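Local structure of Ras-associated and pleckstrin homology domains-containing protein 1 (Homo sapiens, 4GMV) at residues L82-I87 / N210-Q215; S42-M47 / D63-G68. The protein mediates localized membrane signals, is implicated in regulating lamellipodial dynamics, binds EVL and VASP and targets them to the leading edge, and negatively regulates cell adhesion. All blocks are in the same frame, centred on the assembly; numbering follows the deposited sequence.

Interaction 1 (L82-I87 / N210-Q215)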
loop_
_atom_site.group_PDB
_atom_site.type_symbol
_atom_site.label_atom_id
_atom_site.label_comp_id
_atom_site.label_asym_id
_atom_site.label_seq_id
_atom_site.Cartn_x
_atom_site.Cartn_y
_atom_site.Cartn_z
ATOM N N LEU A 82 -7.190 -9.750 12.046
ATOM C CA LEU A 82 -6.361 -8.740 12.686
ATOM C C LEU A 82 -6.935 -7.328 12.520
ATOM O O LEU A 82 -6.302 -6.348 12.906
ATOM C CB LEU A 82 -4.919 -8.843 12.177
ATOM C CG LEU A 82 -4.171 -10.159 12.461
ATOM C CD1 LEU A 82 -2.819 -10.203 11.755
ATOM C CD2 LEU A 82 -4.006 -10.416 13.958
ATOM N N GLN A 83 -8.150 -7.251 11.979
ATOM C CA GLN A 83 -8.836 -5.993 11.682
ATOM C C GLN A 83 -7.922 -4.902 11.104
ATOM O O GLN A 83 -7.749 -3.828 11.691
ATOM C CB GLN A 83 -9.610 -5.481 12.894
ATOM C CG GLN A 83 -10.946 -6.173 13.123
ATOM C CD GLN A 83 -11.692 -5.610 14.317
ATOM O OE1 GLN A 83 -11.457 -4.471 14.736
ATOM N NE2 GLN A 83 -12.589 -6.408 14.882
ATOM N N MET A 84 -7.346 -5.201 9.946
ATOM C CA MET A 84 -6.498 -4.263 9.239
ATOM C C MET A 84 -6.587 -4.485 7.732
ATOM O O MET A 84 -7.043 -5.526 7.263
ATOM C CB MET A 84 -5.039 -4.349 9.741
ATOM C CG MET A 84 -4.308 -5.645 9.426
ATOM S SD MET A 84 -2.604 -5.677 10.042
ATOM C CE MET A 84 -2.872 -6.057 11.766
ATOM N N GLU A 85 -6.157 -3.491 6.973
ATOM C CA GLU A 85 -6.120 -3.604 5.524
ATOM C C GLU A 85 -4.924 -2.882 4.945
ATOM O O GLU A 85 -4.427 -1.910 5.534
ATOM C CB GLU A 85 -7.403 -3.085 4.866
ATOM C CG GLU A 85 -8.232 -2.109 5.680
ATOM C CD GLU A 85 -8.753 -0.961 4.852
ATOM O OE1 GLU A 85 -9.996 -0.835 4.706
ATOM O OE2 GLU A 85 -7.913 -0.164 4.370
ATOM N N ARG A 86 -4.437 -3.385 3.811
ATOM C CA ARG A 86 -3.552 -2.601 2.976
ATOM C C ARG A 86 -3.951 -2.703 1.520
ATOM O O ARG A 86 -4.334 -3.772 1.018
ATOM C CB ARG A 86 -2.081 -2.956 3.186
ATOM C CG ARG A 86 -1.581 -4.144 2.412
ATOM C CD ARG A 86 -0.076 -4.156 2.462
ATOM N NE ARG A 86 0.435 -5.273 1.672
ATOM C CZ ARG A 86 1.027 -5.120 0.502
ATOM N NH1 ARG A 86 1.225 -3.898 0.018
ATOM N NH2 ARG A 86 1.452 -6.188 -0.167
ATOM N N ILE A 87 -3.903 -1.544 0.875
ATOM C CA ILE A 87 -4.172 -1.378 -0.543
ATOM C C ILE A 87 -2.895 -1.850 -1.237
ATOM O O ILE A 87 -1.881 -1.206 -1.081
ATOM C CB ILE A 87 -4.387 0.118 -0.861
ATOM C CG1 ILE A 87 -5.669 0.636 -0.203
ATOM C CG2 ILE A 87 -4.367 0.358 -2.357
ATOM C CD1 ILE A 87 -5.771 2.152 -0.091
ATOM N N ASN A 210 5.167 -5.084 5.451
ATOM C CA ASN A 210 4.193 -4.252 4.746
ATOM C C ASN A 210 3.550 -3.332 5.746
ATOM O O ASN A 210 3.662 -3.582 6.936
ATOM C CB ASN A 210 3.108 -5.132 4.143
ATOM C CG ASN A 210 3.532 -5.803 2.849
ATOM O OD1 ASN A 210 4.221 -5.210 2.018
ATOM N ND2 ASN A 210 3.079 -7.040 2.653
ATOM N N VAL A 211 2.819 -2.313 5.270
ATOM C CA VAL A 211 2.147 -1.360 6.130
ATOM C C VAL A 211 0.624 -1.321 5.908
ATOM O O VAL A 211 0.140 -1.278 4.788
ATOM C CB VAL A 211 2.758 0.062 6.036
ATOM C CG1 VAL A 211 3.006 0.467 4.584
ATOM C CG2 VAL A 211 1.852 1.080 6.753
ATOM N N TYR A 212 -0.110 -1.322 7.013
ATOM C CA TYR A 212 -1.528 -1.569 6.985
ATOM C C TYR A 212 -2.246 -0.466 7.724
ATOM O O TYR A 212 -1.698 0.179 8.609
ATOM C CB TYR A 212 -1.842 -2.917 7.646
ATOM C CG TYR A 212 -1.270 -4.110 6.930
ATOM C CD1 TYR A 212 0.063 -4.481 7.109
ATOM C CD2 TYR A 212 -2.061 -4.875 6.071
ATOM C CE1 TYR A 212 0.593 -5.575 6.450
ATOM C CE2 TYR A 212 -1.537 -5.963 5.400
ATOM C CZ TYR A 212 -0.202 -6.314 5.598
ATOM O OH TYR A 212 0.348 -7.405 4.937
ATOM N N TYR A 213 -3.490 -0.244 7.360
ATOM C CA TYR A 213 -4.320 0.637 8.140
ATOM C C TYR A 213 -5.120 -0.222 9.115
ATOM O O TYR A 213 -5.850 -1.131 8.704
ATOM C CB TYR A 213 -5.241 1.385 7.220
ATOM C CG TYR A 213 -4.612 2.418 6.301
ATOM C CD1 TYR A 213 -4.062 3.598 6.801
ATOM C CD2 TYR A 213 -4.647 2.249 4.920
ATOM C CE1 TYR A 213 -3.544 4.558 5.952
ATOM C CE2 TYR A 213 -4.125 3.204 4.066
ATOM C CZ TYR A 213 -3.585 4.351 4.585
ATOM O OH TYR A 213 -3.083 5.293 3.720
ATOM N N GLY A 214 -4.965 0.036 10.410
ATOM C CA GLY A 214 -5.773 -0.655 11.415
ATOM C C GLY A 214 -7.204 -0.158 11.361
ATOM O O GLY A 214 -7.428 1.002 11.035
ATOM N N GLN A 215 -8.159 -1.041 11.655
ATOM C CA GLN A 215 -9.587 -0.727 11.631
ATOM C C GLN A 215 -10.136 -0.780 13.065
ATOM O O GLN A 215 -10.060 -1.822 13.722
ATOM C CB GLN A 215 -10.373 -1.734 10.754
ATOM C CG GLN A 215 -9.719 -2.178 9.438
ATOM C CD GLN A 215 -10.362 -3.436 8.820
ATOM O OE1 GLN A 215 -10.690 -4.404 9.515
ATOM N NE2 GLN A 215 -10.535 -3.420 7.499
HETATM O O HOH W 1 -0.424 -7.774 2.435
#

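Interaction 2 (S42-M47 / D63-G68)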
loop_
_atom_site.group_PDB
_atom_site.type_symbol
_atom_site.label_atom_id
_atom_site.label_comp_id
_atom_site.label_asym_id
_atom_site.label_seq_id
_atom_site.Cartn_x
_atom_site.Cartn_y
_atom_site.Cartn_z
ATOM N N SER A 42 -20.981 -6.910 -2.701
ATOM C CA SER A 42 -21.285 -7.984 -3.637
ATOM C C SER A 42 -19.953 -8.537 -4.141
ATOM O O SER A 42 -18.930 -7.846 -4.084
ATOM C CB SER A 42 -22.132 -7.475 -4.806
ATOM O OG SER A 42 -21.374 -6.623 -5.649
ATOM N N SER A 43 -19.954 -9.777 -4.623
ATOM C CA SER A 43 -18.724 -10.377 -5.131
ATOM C C SER A 43 -18.871 -11.032 -6.506
ATOM O O SER A 43 -19.958 -11.119 -7.064
ATOM C CB SER A 43 -18.106 -11.339 -4.104
ATOM O OG SER A 43 -18.925 -12.469 -3.897
ATOM N N LYS A 44 -17.742 -11.494 -7.027
ATOM C CA LYS A 44 -17.583 -11.888 -8.410
ATOM C C LYS A 44 -16.370 -12.799 -8.416
ATOM O O LYS A 44 -15.453 -12.624 -7.605
ATOM C CB LYS A 44 -17.284 -10.633 -9.243
ATOM C CG LYS A 44 -17.527 -10.736 -10.745
ATOM C CD LYS A 44 -17.294 -9.398 -11.455
ATOM C CE LYS A 44 -15.813 -9.050 -11.574
ATOM N NZ LYS A 44 -15.549 -7.729 -12.222
ATOM N N THR A 45 -16.350 -13.775 -9.310
ATOM C CA THR A 45 -15.153 -14.586 -9.469
ATOM C C THR A 45 -14.401 -14.113 -10.701
ATOM O O THR A 45 -14.985 -13.467 -11.563
ATOM C CB THR A 45 -15.463 -16.094 -9.544
ATOM O OG1 THR A 45 -16.342 -16.357 -10.640
ATOM C CG2 THR A 45 -16.118 -16.557 -8.258
ATOM N N MET A 46 -13.100 -14.386 -10.759
ATOM C CA MET A 46 -12.323 -14.105 -11.958
ATOM C C MET A 46 -11.068 -14.954 -12.022
ATOM O O MET A 46 -10.542 -15.397 -11.000
ATOM C CB MET A 46 -11.973 -12.612 -12.081
ATOM C CG MET A 46 -10.820 -12.143 -11.210
ATOM S SD MET A 46 -10.339 -10.424 -11.473
ATOM C CE MET A 46 -9.650 -10.455 -13.133
ATOM N N MET A 47 -10.593 -15.163 -13.241
ATOM C CA MET A 47 -9.395 -15.932 -13.471
ATOM C C MET A 47 -8.165 -15.041 -13.433
ATOM O O MET A 47 -8.145 -13.957 -14.016
ATOM C CB MET A 47 -9.481 -16.657 -14.812
ATOM C CG MET A 47 -8.471 -17.778 -14.972
ATOM S SD MET A 47 -8.918 -18.906 -16.300
ATOM C CE MET A 47 -10.082 -19.979 -15.462
ATOM N N ASP A 63 -11.502 -3.925 -17.586
ATOM C CA ASP A 63 -11.996 -4.331 -18.912
ATOM C C ASP A 63 -13.356 -5.014 -18.825
ATOM O O ASP A 63 -14.285 -4.644 -19.540
ATOM C CB ASP A 63 -10.993 -5.242 -19.637
ATOM C CG ASP A 63 -9.791 -4.478 -20.201
ATOM O OD1 ASP A 63 -9.947 -3.310 -20.625
ATOM O OD2 ASP A 63 -8.680 -5.058 -20.228
ATOM N N LYS A 64 -13.459 -6.001 -17.934
ATOM C CA LYS A 64 -14.689 -6.772 -17.728
ATOM C C LYS A 64 -15.847 -5.950 -17.141
ATOM O O LYS A 64 -17.003 -6.154 -17.518
ATOM C CB LYS A 64 -14.413 -7.982 -16.831
ATOM C CG LYS A 64 -15.437 -9.102 -16.954
ATOM C CD LYS A 64 -15.593 -9.868 -15.647
ATOM C CE LYS A 64 -14.368 -10.702 -15.307
ATOM N NZ LYS A 64 -14.528 -11.339 -13.972
ATOM N N SER A 65 -15.534 -5.037 -16.217
ATOM C CA SER A 65 -16.548 -4.187 -15.569
ATOM C C SER A 65 -17.033 -3.059 -16.494
ATOM O O SER A 65 -16.610 -2.977 -17.655
ATOM C CB SER A 65 -16.011 -3.610 -14.249
ATOM O OG SER A 65 -15.574 -4.634 -13.365
ATOM N N HIS A 66 -17.908 -2.192 -15.974
ATOM C CA HIS A 66 -18.510 -1.089 -16.754
ATOM C C HIS A 66 -17.564 -0.373 -17.707
ATOM O O HIS A 66 -17.857 -0.328 -18.903
ATOM C CB HIS A 66 -19.258 -0.098 -15.849
ATOM C CG HIS A 66 -20.217 0.815 -16.593
ATOM N ND1 HIS A 66 -19.843 2.011 -17.091
ATOM C CD2 HIS A 66 -21.570 0.666 -16.905
ATOM C CE1 HIS A 66 -20.900 2.598 -17.693
ATOM N NE2 HIS A 66 -21.956 1.773 -17.579
ATOM N N CYS A 67 -16.439 0.191 -17.240
ATOM C CA CYS A 67 -16.024 0.262 -15.830
ATOM C C CYS A 67 -15.963 1.712 -15.333
ATOM O O CYS A 67 -16.678 2.084 -14.394
ATOM C CB CYS A 67 -14.665 -0.420 -15.639
ATOM S SG CYS A 67 -13.961 -0.320 -13.972
ATOM N N GLY A 68 -15.116 2.520 -15.972
ATOM C CA GLY A 68 -14.925 3.924 -15.593
ATOM C C GLY A 68 -13.459 4.267 -15.386
ATOM O O GLY A 68 -12.749 3.585 -14.637
#

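Interaction 1 (L82-I87 / N210-Q215)
Gln83 presents its carbonyl O to the backbone N of Gln215 at 2.8 Å, the first of three main-chain hydrogen bonds that join these antiparallel segments. The extended Gln215 side chain runs alongside the same peptide, its CG against Gln83 O and its OE1 against Gln83 C. Met84 comes next, with its CA-H approaching Tyr213 O. It sits opposite Gly214 as a non-hydrogen-bonded pair and makes a Met-aromatic contact, its SD lying obliquely beside the Tyr212 ring, 3.7 Å from Tyr212 CG. On the other side, toward strand 74-79, Gln83 and Met84 together face Val79 in a G1 beta bulge. Glu85 and Tyr213 form the hydrogen-bonded pair: Glu85 N donates to Tyr213 O (2.9 Å), and Tyr213 N returns a shorter bond to Glu85 O (2.6 Å). On that face Glu85 CG packs against Gln215 NE2, while the carboxylate stands steeply to the Tyr213 ring and has a weak, long ion pair with Arg114.

Arg86 carries the far end. With CG between the backbone N and the carbonyl carbon (chi1 83°), its extended chain lays CD over a face of the Tyr212 ring, a CH-pi contact 4.0 Å from the centroid. The guanidinium then stacks on the Asn210 amide, their planes 24° apart. A water in the guanidinium plane accepts from Arg86 NE (2.8 Å) and also bonds Tyr212 OH (2.6 Å), while NH1 forms a salt bridge to Glu92. Strand 84-87 of the Ras-associating region thus pairs with strand 210-214 of the PH region, an antiparallel interdomain strand pairing.

Interaction 2 (S42-M47 / D63-G68)
Lys64 NZ meets three residues of the strand at once: it lies 3.2 Å from Thr45 O, 3.4 Å from Met46 CB and 3.6 Å from Lys44 CE. The ammonium thus settles against a main-chain carbonyl, Met46 CB and the far end of the Lys44 chain. Lys64 gets there with CG anti to its own backbone N (chi1 -159°) and a bend at chi3 near the end of the chain. Lys44 reaches the other way and meets it tip to tip, bending at chi3 as well, which leaves Lys44 NZ 4.1 Å from Lys64 NZ. Like charges so close should disfavour each other and may lower the proton affinity of one of them. Lys44 NZ also comes to 3.3 Å from Ser65 OG, but at an angle too poor for a hydrogen bond; the hydroxyl has its bond with Leu61 O, one turn back in the helix. Below these polar ends the Lys44 and Met46 side chains both rest on Leu61. The contact sits at the surface, where the C-terminal end of helix 54-64 passes over strand 43-49, which pairs with antiparallel strand 31-38 in the ubiquitin-like RA fold.

Interaction 2 lies wholly in the Ras-associating region, whereas interaction 1 joins that region to the PH region; their centres are 24 Å apart and their nearest atoms about 14 Å apart. Across the strands the order runs 43-49, 31-38, 108-112, 74-79, 84-87: interaction 2 involves the edge strand 43-49 at the RA end of this order, interaction 1 the strand that meets the PH region. One contact thus packs a helix end on a strand, while the other links two regions that both take part in binding RAC1. Interaction 1 also borders a phosphorylation site: Leu82 O accepts a hydrogen bond from Tyr217 OH, a tyrosine that ABL1 phosphorylates, here unmodified.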